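Local coordinates for tailspike protein (Acinetobacter phage vB_ApiP_P1, PDB 6E1R) that probably serves as the receptor-binding, capsule-degrading hydrolase of the phage tail, by which the virus recognises its Acinetobacter host, at residues 311-317 with 341-347; 442-446 with 532-538; 464-468 with 545-551; 483-489 with 515-521. All blocks are in the same frame, centred on the assembly; numbering follows the deposited sequence.

Overall arrangement
The four contacts fall into two domains. Contact 1 comes first and joins neighbouring coils of the central parallel beta-helix, its centre 49 to 56 Å from the centres of the other three. Contacts 2, 3 and 4 share the C-terminal domain of two facing antiparallel sheets. Contact 3 pairs strands 465-474 and 539-548 of the five-stranded sheet, contact 4 packs that sheet against strand 519-523 of the smaller one, and contact 2 brings together the loops that follow strands 435-443 and 528-533. Along the chain contacts 2 and 3 interleave, and contact 4 falls within the span of both. Contacts 2 and 4 touch, their centres about 11 Å apart. Contacts 3 and 4 reach neighbouring subunits, so this domain probably helps hold the trimer together.

Contact 1 (311-317 with 341-347); sequences NTSTPYV and RPCSVAI
Pro315 O takes two hydrogen bonds from consecutive amides of the next coil: Val345 N at 2.8 Å, lying on a lone pair in the carbonyl plane, and Ala346 N at 3.2 Å, tilted out of it. Just before it, Thr314 O accepts from Ser344 N (2.9 Å), while a water bonds Ser344 OG and, weakly, Ser313 O. Proline suits this place because it brings no N-H that would need a partner, while its carbonyl accepts twice. At the start of the turn Asn311 N points almost straight at Arg341 O. With CG lying beside its own backbone N (chi1 -53°), Asn311 swings ND2 to Pro342 O (3.2 Å), which lies in the amide plane; its OD1 accepts from Asn286 N of the coil before, so one flat carboxamide serves both neighbours. At the far end Val317 N bonds Ile347 O at 3.0 Å. Inside, Val317 CG2 rests on Cys343 SG (3.6 Å) and on Pro342 CB, and outside, Tyr316 CE1 leans on Val345 CG1. These are equivalent corners of successive turns of a parallel beta-helix. Coil-to-coil bonds supply partners for much of the polar backbone, and the small apolar groups continue the stacked interior.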
loop_
_atom_site.group_PDB
_atom_site.type_symbol
_atom_site.label_atom_id
_atom_site.label_comp_id
_atom_site.label_asym_id
_atom_site.label_seq_id
_atom_site.Cartn_x
_atom_site.Cartn_y
_atom_site.Cartn_z
ATOM N N ASN A 311 -1.228 -12.885 -20.338
ATOM C CA ASN A 311 -0.786 -14.243 -20.044
ATOM C C ASN A 311 -1.841 -15.235 -20.516
ATOM O O ASN A 311 -2.419 -15.975 -19.712
ATOM C CB ASN A 311 -0.508 -14.401 -18.550
ATOM C CG ASN A 311 0.437 -13.339 -18.021
ATOM O OD1 ASN A 311 1.516 -13.126 -18.571
ATOM N ND2 ASN A 311 0.024 -12.654 -16.961
ATOM N N THR A 312 -2.082 -15.261 -21.829
ATOM C CA THR A 312 -3.218 -15.994 -22.376
ATOM C C THR A 312 -3.064 -17.504 -22.230
ATOM O O THR A 312 -4.067 -18.224 -22.190
ATOM C CB THR A 312 -3.401 -15.636 -23.851
ATOM O OG1 THR A 312 -2.170 -15.118 -24.369
ATOM C CG2 THR A 312 -4.480 -14.580 -24.011
ATOM N N SER A 313 -1.833 -18.002 -22.154
ATOM C CA SER A 313 -1.584 -19.436 -22.088
ATOM C C SER A 313 -1.315 -19.941 -20.678
ATOM O O SER A 313 -1.101 -21.144 -20.500
ATOM C CB SER A 313 -0.414 -19.809 -23.001
ATOM O OG SER A 313 -0.655 -19.369 -24.325
ATOM N N THR A 314 -1.313 -19.065 -19.678
ATOM C CA THR A 314 -1.042 -19.487 -18.311
ATOM C C THR A 314 -2.359 -19.756 -17.597
ATOM O O THR A 314 -3.217 -18.865 -17.551
ATOM C CB THR A 314 -0.248 -18.430 -17.567
ATOM O OG1 THR A 314 0.953 -18.141 -18.291
ATOM C CG2 THR A 314 0.123 -18.927 -16.181
ATOM N N PRO A 315 -2.562 -20.953 -17.037
ATOM C CA PRO A 315 -3.861 -21.250 -16.402
ATOM C C PRO A 315 -4.195 -20.335 -15.239
ATOM O O PRO A 315 -5.293 -19.763 -15.200
ATOM C CB PRO A 315 -3.700 -22.711 -15.962
ATOM C CG PRO A 315 -2.691 -23.272 -16.899
ATOM C CD PRO A 315 -1.720 -22.153 -17.158
ATOM N N TYR A 316 -3.284 -20.179 -14.283
ATOM C CA TYR A 316 -3.568 -19.422 -13.077
ATOM C C TYR A 316 -2.571 -18.282 -12.920
ATOM O O TYR A 316 -1.457 -18.322 -13.449
ATOM C CB TYR A 316 -3.519 -20.324 -11.837
ATOM C CG TYR A 316 -4.298 -21.611 -11.987
ATOM C CD1 TYR A 316 -5.684 -21.605 -12.087
ATOM C CD2 TYR A 316 -3.646 -22.837 -12.014
ATOM C CE1 TYR A 316 -6.395 -22.783 -12.220
ATOM C CE2 TYR A 316 -4.347 -24.019 -12.147
ATOM C CZ TYR A 316 -5.720 -23.987 -12.250
ATOM O OH TYR A 316 -6.422 -25.163 -12.382
ATOM N N VAL A 317 -2.989 -17.250 -12.188
ATOM C CA VAL A 317 -2.074 -16.170 -11.840
ATOM C C VAL A 317 -1.252 -16.545 -10.614
ATOM O O VAL A 317 -0.025 -16.411 -10.604
ATOM C CB VAL A 317 -2.844 -14.855 -11.623
ATOM C CG1 VAL A 317 -1.919 -13.786 -11.067
ATOM C CG2 VAL A 317 -3.473 -14.392 -12.926
ATOM N N ARG A 341 -6.720 -9.754 -19.363
ATOM C CA ARG A 341 -6.424 -11.163 -19.609
ATOM C C ARG A 341 -5.246 -11.643 -18.770
ATOM O O ARG A 341 -4.177 -11.949 -19.314
ATOM C CB ARG A 341 -6.161 -11.438 -21.093
ATOM C CG ARG A 341 -7.295 -11.070 -22.029
ATOM C CD ARG A 341 -6.868 -11.250 -23.476
ATOM N NE ARG A 341 -7.919 -11.870 -24.281
ATOM C CZ ARG A 341 -8.847 -11.216 -24.971
ATOM N NH1 ARG A 341 -8.887 -9.891 -24.959
ATOM N NH2 ARG A 341 -9.745 -11.899 -25.668
ATOM N N PRO A 342 -5.405 -11.737 -17.447
ATOM C CA PRO A 342 -4.271 -12.140 -16.603
ATOM C C PRO A 342 -3.939 -13.619 -16.689
ATOM O O PRO A 342 -2.804 -13.995 -16.374
ATOM C CB PRO A 342 -4.734 -11.758 -15.193
ATOM C CG PRO A 342 -6.219 -11.870 -15.258
ATOM C CD PRO A 342 -6.612 -11.452 -16.652
ATOM N N CYS A 343 -4.880 -14.465 -17.093
ATOM C CA CYS A 343 -4.667 -15.907 -17.146
ATOM C C CYS A 343 -5.772 -16.524 -17.997
ATOM O O CYS A 343 -6.552 -15.813 -18.639
ATOM C CB CYS A 343 -4.630 -16.508 -15.738
ATOM S SG CYS A 343 -6.078 -16.106 -14.755
ATOM N N SER A 344 -5.849 -17.856 -17.994
ATOM C CA SER A 344 -6.774 -18.574 -18.856
ATOM C C SER A 344 -7.816 -19.407 -18.120
ATOM O O SER A 344 -8.850 -19.722 -18.719
ATOM C CB SER A 344 -6.006 -19.492 -19.819
ATOM O OG SER A 344 -5.270 -20.471 -19.113
ATOM N N VAL A 345 -7.587 -19.770 -16.858
ATOM C CA VAL A 345 -8.550 -20.585 -16.123
ATOM C C VAL A 345 -9.115 -19.811 -14.938
ATOM O O VAL A 345 -10.330 -19.602 -14.844
ATOM C CB VAL A 345 -7.913 -21.909 -15.658
ATOM C CG1 VAL A 345 -8.943 -22.771 -14.947
ATOM C CG2 VAL A 345 -7.321 -22.654 -16.842
ATOM N N ALA A 346 -8.244 -19.378 -14.029
ATOM C CA ALA A 346 -8.674 -18.634 -12.854
ATOM C C ALA A 346 -7.488 -17.857 -12.304
ATOM O O ALA A 346 -6.364 -18.360 -12.304
ATOM C CB ALA A 346 -9.247 -19.565 -11.779
ATOM N N ILE A 347 -7.745 -16.632 -11.837
ATOM C CA ILE A 347 -6.669 -15.811 -11.284
ATOM C C ILE A 347 -6.081 -16.475 -10.045
ATOM O O ILE A 347 -4.869 -16.701 -9.953
ATOM C CB ILE A 347 -7.175 -14.390 -10.981
ATOM C CG1 ILE A 347 -7.612 -13.693 -12.271
ATOM C CG2 ILE A 347 -6.101 -13.582 -10.272
ATOM C CD1 ILE A 347 -8.225 -12.329 -12.049
HETATM O O HOH W 1 -3.628 -22.044 -20.842
#

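Contact 2 (442-446 with 532-538)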
loop_
_atom_site.group_PDB
_atom_site.type_symbol
_atom_site.label_atom_id
_atom_site.label_comp_id
_atom_site.label_asym_id
_atom_site.label_seq_id
_atom_site.Cartn_x
_atom_site.Cartn_y
_atom_site.Cartn_z
ATOM N N ASP A 442 -41.282 -36.568 7.843
ATOM C CA ASP A 442 -42.122 -37.668 7.387
ATOM C C ASP A 442 -43.262 -37.881 8.375
ATOM O O ASP A 442 -43.028 -38.080 9.571
ATOM C CB ASP A 442 -41.292 -38.940 7.228
ATOM C CG ASP A 442 -40.071 -38.730 6.353
ATOM O OD1 ASP A 442 -40.164 -37.945 5.386
ATOM O OD2 ASP A 442 -39.020 -39.343 6.633
ATOM N N PHE A 443 -44.493 -37.842 7.871
ATOM C CA PHE A 443 -45.686 -37.933 8.697
ATOM C C PHE A 443 -46.516 -39.149 8.315
ATOM O O PHE A 443 -46.539 -39.572 7.155
ATOM C CB PHE A 443 -46.563 -36.682 8.556
ATOM C CG PHE A 443 -45.961 -35.443 9.148
ATOM C CD1 PHE A 443 -45.095 -34.658 8.405
ATOM C CD2 PHE A 443 -46.271 -35.055 10.440
ATOM C CE1 PHE A 443 -44.541 -33.514 8.943
ATOM C CE2 PHE A 443 -45.721 -33.911 10.983
ATOM C CZ PHE A 443 -44.855 -33.140 10.234
ATOM N N THR A 444 -47.196 -39.706 9.309
ATOM C CA THR A 444 -48.349 -40.566 9.103
ATOM C C THR A 444 -49.590 -39.822 9.578
ATOM O O THR A 444 -49.505 -38.720 10.129
ATOM C CB THR A 444 -48.192 -41.902 9.841
ATOM O OG1 THR A 444 -48.104 -41.671 11.252
ATOM C CG2 THR A 444 -46.939 -42.626 9.372
ATOM N N VAL A 445 -50.755 -40.424 9.347
ATOM C CA VAL A 445 -52.019 -39.776 9.685
ATOM C C VAL A 445 -52.048 -39.451 11.174
ATOM O O VAL A 445 -52.086 -40.352 12.020
ATOM C CB VAL A 445 -53.222 -40.647 9.283
ATOM C CG1 VAL A 445 -54.518 -39.996 9.736
ATOM C CG2 VAL A 445 -53.230 -40.864 7.779
ATOM N N GLY A 446 -52.024 -38.159 11.499
ATOM C CA GLY A 446 -52.086 -37.709 12.873
ATOM C C GLY A 446 -50.780 -37.733 13.635
ATOM O O GLY A 446 -50.785 -37.476 14.844
ATOM N N THR A 532 -48.123 -31.439 13.939
ATOM C CA THR A 532 -48.966 -32.627 13.958
ATOM C C THR A 532 -49.838 -32.646 12.711
ATOM O O THR A 532 -50.541 -31.670 12.428
ATOM C CB THR A 532 -49.839 -32.665 15.214
ATOM O OG1 THR A 532 -49.003 -32.601 16.376
ATOM C CG2 THR A 532 -50.660 -33.944 15.255
ATOM N N ALA A 533 -49.799 -33.756 11.976
ATOM C CA ALA A 533 -50.539 -33.856 10.726
ATOM C C ALA A 533 -52.040 -33.745 10.972
ATOM O O ALA A 533 -52.566 -34.259 11.963
ATOM C CB ALA A 533 -50.217 -35.175 10.024
ATOM N N VAL A 534 -52.729 -33.067 10.057
ATOM C CA VAL A 534 -54.155 -32.789 10.173
ATOM C C VAL A 534 -54.890 -33.527 9.063
ATOM O O VAL A 534 -54.480 -33.477 7.898
ATOM C CB VAL A 534 -54.434 -31.278 10.110
ATOM C CG1 VAL A 534 -55.929 -31.007 10.086
ATOM C CG2 VAL A 534 -53.779 -30.573 11.287
ATOM N N GLY A 535 -55.977 -34.201 9.425
ATOM C CA GLY A 535 -56.806 -34.848 8.419
ATOM C C GLY A 535 -56.097 -36.029 7.791
ATOM O O GLY A 535 -55.603 -36.927 8.482
ATOM N N SER A 536 -56.041 -36.032 6.461
ATOM C CA SER A 536 -55.428 -37.117 5.709
ATOM C C SER A 536 -53.950 -36.884 5.432
ATOM O O SER A 536 -53.331 -37.701 4.742
ATOM C CB SER A 536 -56.169 -37.324 4.383
ATOM O OG SER A 536 -57.552 -37.544 4.601
ATOM N N THR A 537 -53.375 -35.803 5.958
ATOM C CA THR A 537 -52.000 -35.437 5.644
ATOM C C THR A 537 -51.033 -36.543 6.047
ATOM O O THR A 537 -51.029 -36.995 7.197
ATOM C CB THR A 537 -51.629 -34.130 6.348
ATOM O OG1 THR A 537 -52.376 -33.048 5.778
ATOM C CG2 THR A 537 -50.139 -33.847 6.215
ATOM N N ALA A 538 -50.211 -36.976 5.093
ATOM C CA ALA A 538 -49.204 -37.997 5.345
ATOM C C ALA A 538 -48.176 -37.962 4.223
ATOM O O ALA A 538 -48.529 -37.767 3.057
ATOM C CB ALA A 538 -49.832 -39.392 5.449
HETATM O O HOH W 2 -53.121 -36.595 9.205
#
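Phe443 leans its CD2 on the methyl of Ala533, CB lying 4.0 Å away and oblique to the ring. Its CG stands anti to the carbonyl carbon and beside the backbone N (chi1 -69°), a setting that sends the ring past Ala533 toward Phe519. Alanine is small enough for both this ring and Thr444 O, 3.6 Å from the same CB. Val445 splits its two methyl branches: CG1, anti to the backbone N (chi1 176°), reaches Gly535 O at 3.5 Å, while CG2 only loosely approaches Ala538 CB. Thr532 divides its roles, its methyl CG2 lying 3.6 Å from Gly446 O while OG1 bonds Ser448. Residues 534-537 form a type II' turn, in which Gly535 readily takes the positive phi required; Thr537 closes it, its N bonded to Val534 O, and its OG1 bonds His516 O. Gly446, too, has a positive phi. Its N is joined to the turn by a water, 3.0 Å away, that donates to Gly535 O (2.6 Å) and Thr537 O (2.9 Å). Between the segments themselves the contact rests on light apolar packing and a bridging water, while backbone bonds of Ala533 to Ser447 and Phe443 to Gly539 hold the ends.

Contact 3 (464-468 with 545-551); sequences YGGRL and VFTTGNV
Strands 465-474 and 539-548 are antiparallel neighbours in the five-stranded sheet of the C-terminal domain, and this contact is the end of their ladder. Arg467 and Thr548 form a hydrogen-bonded pair, Arg467 N to Thr548 O at 2.8 Å and Thr548 N to Arg467 O at 3.0 Å. Beyond the corner at Gly549, Gly465 N reaches Asn550 O (3.0 Å) from above the carbonyl plane, and the return bond from Asn550 N is weak. Gly549 has a positive phi (95°) that glycine accommodates, and Gly466 opposite it leaves room for Val551. The branch CG1 of Val551, set between its own backbone N and carbonyl carbon (chi1 69°), lies 3.7 Å from Gly466 CA and also touches Leu468 CD2, the two side chains crossing at about a right angle. On the same apolar face Leu468 runs alongside Thr547, CD2 to CG2 3.7 Å. On the other face Thr548 CG2 sits 3.8 Å above the guanidinium plane of Arg467, near its rim. Arg467 NE forms a salt bridge with Glu488 of the second subunit, and Arg467 of all three subunits gather here. Asn550 OD1 likewise accepts from Asn471 ND2 of the second subunit. The Leu468 face is thus mainly hydrophobic and turned to the domain core, while the Arg467 face carries the polar subunit contacts, where the glutamates probably offset the clustered arginine charge.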
loop_
_atom_site.group_PDB
_atom_site.type_symbol
_atom_site.label_atom_id
_atom_site.label_comp_id
_atom_site.label_asym_id
_atom_site.label_seq_id
_atom_site.Cartn_x
_atom_site.Cartn_y
_atom_site.Cartn_z
ATOM N N TYR A 464 -38.126 -17.137 26.222
ATOM C CA TYR A 464 -38.213 -16.569 24.888
ATOM C C TYR A 464 -39.628 -16.066 24.616
ATOM O O TYR A 464 -40.571 -16.337 25.362
ATOM C CB TYR A 464 -37.781 -17.586 23.828
ATOM C CG TYR A 464 -38.458 -18.936 23.908
ATOM C CD1 TYR A 464 -39.687 -19.158 23.299
ATOM C CD2 TYR A 464 -37.855 -19.997 24.570
ATOM C CE1 TYR A 464 -40.303 -20.395 23.362
ATOM C CE2 TYR A 464 -38.462 -21.237 24.637
ATOM C CZ TYR A 464 -39.686 -21.431 24.031
ATOM O OH TYR A 464 -40.292 -22.664 24.097
ATOM N N GLY A 465 -39.762 -15.308 23.532
ATOM C CA GLY A 465 -41.038 -14.734 23.158
ATOM C C GLY A 465 -40.958 -13.997 21.839
ATOM O O GLY A 465 -40.229 -13.008 21.718
ATOM N N GLY A 466 -41.702 -14.460 20.846
ATOM C CA GLY A 466 -41.654 -13.827 19.548
ATOM C C GLY A 466 -42.677 -14.396 18.594
ATOM O O GLY A 466 -43.640 -15.048 19.001
ATOM N N ARG A 467 -42.445 -14.138 17.311
ATOM C CA ARG A 467 -43.347 -14.527 16.239
ATOM C C ARG A 467 -42.661 -15.529 15.319
ATOM O O ARG A 467 -41.447 -15.469 15.104
ATOM C CB ARG A 467 -43.774 -13.283 15.451
ATOM C CG ARG A 467 -44.943 -13.446 14.505
ATOM C CD ARG A 467 -44.979 -12.251 13.566
ATOM N NE ARG A 467 -44.738 -11.002 14.288
ATOM C CZ ARG A 467 -44.157 -9.928 13.760
ATOM N NH1 ARG A 467 -43.749 -9.942 12.499
ATOM N NH2 ARG A 467 -43.979 -8.839 14.494
ATOM N N LEU A 468 -43.450 -16.456 14.772
ATOM C CA LEU A 468 -42.945 -17.481 13.866
ATOM C C LEU A 468 -43.788 -17.508 12.602
ATOM O O LEU A 468 -45.018 -17.607 12.673
ATOM C CB LEU A 468 -42.949 -18.868 14.520
ATOM C CG LEU A 468 -42.274 -19.038 15.881
ATOM C CD1 LEU A 468 -42.379 -20.485 16.334
ATOM C CD2 LEU A 468 -40.820 -18.600 15.819
ATOM N N VAL A 545 -39.002 -21.692 8.534
ATOM C CA VAL A 545 -39.431 -20.865 9.654
ATOM C C VAL A 545 -38.717 -19.523 9.581
ATOM O O VAL A 545 -37.506 -19.462 9.337
ATOM C CB VAL A 545 -39.161 -21.563 11.002
ATOM C CG1 VAL A 545 -39.706 -20.734 12.155
ATOM C CG2 VAL A 545 -39.771 -22.957 11.008
ATOM N N PHE A 546 -39.471 -18.448 9.799
ATOM C CA PHE A 546 -38.949 -17.084 9.836
ATOM C C PHE A 546 -39.355 -16.483 11.174
ATOM O O PHE A 546 -40.546 -16.276 11.428
ATOM C CB PHE A 546 -39.489 -16.245 8.676
ATOM C CG PHE A 546 -39.254 -16.846 7.317
ATOM C CD1 PHE A 546 -40.098 -17.828 6.821
ATOM C CD2 PHE A 546 -38.197 -16.419 6.529
ATOM C CE1 PHE A 546 -39.886 -18.379 5.570
ATOM C CE2 PHE A 546 -37.981 -16.965 5.275
ATOM C CZ PHE A 546 -38.826 -17.947 4.796
ATOM N N THR A 547 -38.374 -16.197 12.025
ATOM C CA THR A 547 -38.645 -15.759 13.385
ATOM C C THR A 547 -38.476 -14.251 13.515
ATOM O O THR A 547 -37.746 -13.616 12.749
ATOM C CB THR A 547 -37.727 -16.466 14.387
ATOM O OG1 THR A 547 -36.425 -15.870 14.351
ATOM C CG2 THR A 547 -37.612 -17.945 14.052
ATOM N N THR A 548 -39.172 -13.684 14.497
ATOM C CA THR A 548 -39.107 -12.264 14.807
ATOM C C THR A 548 -39.221 -12.099 16.314
ATOM O O THR A 548 -40.022 -12.782 16.958
ATOM C CB THR A 548 -40.225 -11.477 14.104
ATOM O OG1 THR A 548 -40.182 -11.731 12.694
ATOM C CG2 THR A 548 -40.070 -9.983 14.347
ATOM N N GLY A 549 -38.419 -11.199 16.872
ATOM C CA GLY A 549 -38.476 -10.942 18.297
ATOM C C GLY A 549 -37.457 -11.732 19.090
ATOM O O GLY A 549 -36.387 -12.071 18.576
ATOM N N ASN A 550 -37.776 -12.031 20.347
ATOM C CA ASN A 550 -36.856 -12.732 21.244
ATOM C C ASN A 550 -36.985 -14.248 21.129
ATOM O O ASN A 550 -37.178 -14.943 22.125
ATOM C CB ASN A 550 -37.092 -12.274 22.677
ATOM C CG ASN A 550 -36.748 -10.814 22.883
ATOM O OD1 ASN A 550 -37.572 -10.034 23.359
ATOM N ND2 ASN A 550 -35.526 -10.436 22.527
ATOM N N VAL A 551 -36.864 -14.780 19.913
ATOM C CA VAL A 551 -36.930 -16.220 19.700
ATOM C C VAL A 551 -36.138 -16.568 18.448
ATOM O O VAL A 551 -36.082 -15.795 17.487
ATOM C CB VAL A 551 -38.395 -16.719 19.602
ATOM C CG1 VAL A 551 -39.056 -16.223 18.322
ATOM C CG2 VAL A 551 -38.455 -18.240 19.701
#

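Contact 4 (483-489 with 515-521); sequences NSAVYEL and SHPSFTW
Three hydrogen bonds link the segments. Tyr487 OH donates to Pro517 O at 2.6 Å, in the carbonyl plane and on a lone pair, and accepts from Phe519 N at 3.0 Å; the phenol thus ties down backbone groups around the inverse gamma turn centred on Pro517. Near the start of both segments, Asn483 ND2 reaches Ser515 O (2.9 Å), approaching from above the carbonyl plane while the oxygen stays close to the plane of the amide. Aromatic contacts come next. Trp521 turns the edge of its five-membered ring to the face of Tyr487 in a T-shaped pair, with centroids 4.5 Å apart and planes at 68°; NE1 is the indole atom over that face. This is the interior of a beta-sandwich: strands 484-489 and 519-521 belong to facing sheets, running only 13° apart in direction at 9.6 Å, a gap that broad side chains can span. Glu488, between Tyr487 and Leu489, points to the other side of its sheet, toward the third subunit. Apolar packing makes up the rest. Leu489 CD1 lies over the Trp521 five-membered ring, 4.0 Å from its centroid, as a CH-pi contact, while Phe519 CB backs the opposite face. Where the loop before strand 519-521 nears strand 484-489, small Ala485 leaves room for the proline ring: Pro517 CG meets Ala485 CB at 3.8 Å.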
loop_
_atom_site.group_PDB
_atom_site.type_symbol
_atom_site.label_atom_id
_atom_site.label_comp_id
_atom_site.label_asym_id
_atom_site.label_seq_id
_atom_site.Cartn_x
_atom_site.Cartn_y
_atom_site.Cartn_z
ATOM N N ASN A 483 -47.810 -28.045 -3.235
ATOM C CA ASN A 483 -48.764 -27.762 -2.171
ATOM C C ASN A 483 -48.080 -26.995 -1.047
ATOM O O ASN A 483 -47.057 -27.435 -0.513
ATOM C CB ASN A 483 -49.367 -29.061 -1.638
ATOM C CG ASN A 483 -50.239 -29.762 -2.659
ATOM O OD1 ASN A 483 -50.730 -29.142 -3.603
ATOM N ND2 ASN A 483 -50.439 -31.061 -2.473
ATOM N N SER A 484 -48.644 -25.843 -0.692
ATOM C CA SER A 484 -48.019 -24.935 0.256
ATOM C C SER A 484 -49.038 -24.465 1.284
ATOM O O SER A 484 -50.242 -24.415 1.019
ATOM C CB SER A 484 -47.401 -23.722 -0.456
ATOM O OG SER A 484 -46.914 -22.774 0.478
ATOM N N ALA A 485 -48.534 -24.125 2.469
ATOM C CA ALA A 485 -49.353 -23.570 3.536
ATOM C C ALA A 485 -48.476 -22.694 4.415
ATOM O O ALA A 485 -47.313 -23.022 4.664
ATOM C CB ALA A 485 -50.015 -24.671 4.372
ATOM N N VAL A 486 -49.037 -21.582 4.881
ATOM C CA VAL A 486 -48.324 -20.629 5.720
ATOM C C VAL A 486 -49.045 -20.527 7.057
ATOM O O VAL A 486 -50.278 -20.587 7.115
ATOM C CB VAL A 486 -48.196 -19.243 5.050
ATOM C CG1 VAL A 486 -47.368 -19.349 3.785
ATOM C CG2 VAL A 486 -49.565 -18.664 4.744
ATOM N N TYR A 487 -48.271 -20.396 8.130
ATOM C CA TYR A 487 -48.807 -20.307 9.479
ATOM C C TYR A 487 -48.126 -19.160 10.212
ATOM O O TYR A 487 -46.911 -18.975 10.098
ATOM C CB TYR A 487 -48.599 -21.617 10.250
ATOM C CG TYR A 487 -49.148 -22.842 9.551
ATOM C CD1 TYR A 487 -48.402 -23.504 8.583
ATOM C CD2 TYR A 487 -50.405 -23.343 9.864
ATOM C CE1 TYR A 487 -48.894 -24.624 7.942
ATOM C CE2 TYR A 487 -50.905 -24.466 9.228
ATOM C CZ TYR A 487 -50.144 -25.100 8.268
ATOM O OH TYR A 487 -50.633 -26.216 7.630
ATOM N N GLU A 488 -48.912 -18.396 10.963
ATOM C CA GLU A 488 -48.408 -17.281 11.755
ATOM C C GLU A 488 -48.596 -17.630 13.224
ATOM O O GLU A 488 -49.731 -17.793 13.684
ATOM C CB GLU A 488 -49.145 -15.989 11.401
ATOM C CG GLU A 488 -48.593 -14.735 12.059
ATOM C CD GLU A 488 -47.446 -14.119 11.274
ATOM O OE1 GLU A 488 -46.757 -14.855 10.535
ATOM O OE2 GLU A 488 -47.240 -12.893 11.389
ATOM N N LEU A 489 -47.490 -17.742 13.958
ATOM C CA LEU A 489 -47.517 -18.252 15.322
ATOM C C LEU A 489 -46.866 -17.260 16.273
ATOM O O LEU A 489 -45.787 -16.734 15.985
ATOM C CB LEU A 489 -46.808 -19.607 15.418
ATOM C CG LEU A 489 -47.256 -20.687 14.432
ATOM C CD1 LEU A 489 -46.362 -21.913 14.539
ATOM C CD2 LEU A 489 -48.714 -21.058 14.662
ATOM N N SER A 515 -51.186 -35.156 0.445
ATOM C CA SER A 515 -50.091 -34.286 0.037
ATOM C C SER A 515 -50.268 -32.838 0.485
ATOM O O SER A 515 -49.467 -31.984 0.089
ATOM C CB SER A 515 -49.923 -34.339 -1.484
ATOM O OG SER A 515 -51.100 -33.902 -2.142
ATOM N N HIS A 516 -51.286 -32.537 1.291
ATOM C CA HIS A 516 -51.496 -31.158 1.724
ATOM C C HIS A 516 -50.671 -30.872 2.974
ATOM O O HIS A 516 -50.707 -31.663 3.924
ATOM C CB HIS A 516 -52.968 -30.898 2.007
ATOM C CG HIS A 516 -53.842 -30.982 0.795
ATOM N ND1 HIS A 516 -55.183 -30.663 0.819
ATOM C CD2 HIS A 516 -53.566 -31.344 -0.481
ATOM C CE1 HIS A 516 -55.695 -30.828 -0.388
ATOM N NE2 HIS A 516 -54.735 -31.240 -1.194
ATOM N N PRO A 517 -49.924 -29.767 3.013
ATOM C CA PRO A 517 -49.090 -29.446 4.193
ATOM C C PRO A 517 -49.903 -28.844 5.334
ATOM O O PRO A 517 -49.752 -27.679 5.720
ATOM C CB PRO A 517 -48.069 -28.464 3.612
ATOM C CG PRO A 517 -48.825 -27.760 2.534
ATOM C CD PRO A 517 -49.754 -28.782 1.932
ATOM N N SER A 518 -50.786 -29.659 5.905
ATOM C CA SER A 518 -51.720 -29.220 6.936
ATOM C C SER A 518 -51.242 -29.717 8.294
ATOM O O SER A 518 -51.130 -30.930 8.510
ATOM C CB SER A 518 -53.126 -29.733 6.639
ATOM O OG SER A 518 -53.491 -29.452 5.299
ATOM N N PHE A 519 -50.969 -28.788 9.210
ATOM C CA PHE A 519 -50.394 -29.152 10.496
ATOM C C PHE A 519 -50.926 -28.237 11.590
ATOM O O PHE A 519 -51.225 -27.063 11.353
ATOM C CB PHE A 519 -48.861 -29.090 10.460
ATOM C CG PHE A 519 -48.253 -29.883 9.341
ATOM C CD1 PHE A 519 -48.113 -31.256 9.445
ATOM C CD2 PHE A 519 -47.837 -29.257 8.179
ATOM C CE1 PHE A 519 -47.562 -31.990 8.412
ATOM C CE2 PHE A 519 -47.283 -29.984 7.145
ATOM C CZ PHE A 519 -47.145 -31.353 7.262
ATOM N N THR A 520 -51.037 -28.795 12.793
ATOM C CA THR A 520 -51.306 -28.040 14.009
ATOM C C THR A 520 -50.026 -27.967 14.830
ATOM O O THR A 520 -49.280 -28.948 14.920
ATOM C CB THR A 520 -52.428 -28.690 14.825
ATOM O OG1 THR A 520 -53.621 -28.751 14.034
ATOM C CG2 THR A 520 -52.711 -27.893 16.090
ATOM N N TRP A 521 -49.776 -26.808 15.434
ATOM C CA TRP A 521 -48.480 -26.491 16.014
ATOM C C TRP A 521 -48.536 -26.465 17.535
ATOM O O TRP A 521 -49.501 -25.970 18.127
ATOM C CB TRP A 521 -47.976 -25.151 15.479
ATOM C CG TRP A 521 -47.850 -25.167 13.996
ATOM C CD1 TRP A 521 -48.788 -24.774 13.086
ATOM C CD2 TRP A 521 -46.728 -25.634 13.240
ATOM N NE1 TRP A 521 -48.313 -24.955 11.810
ATOM C CE2 TRP A 521 -47.049 -25.481 11.878
ATOM C CE3 TRP A 521 -45.479 -26.159 13.585
ATOM C CZ2 TRP A 521 -46.167 -25.836 10.860
ATOM C CZ3 TRP A 521 -44.605 -26.509 12.574
ATOM C CH2 TRP A 521 -44.953 -26.349 11.229
#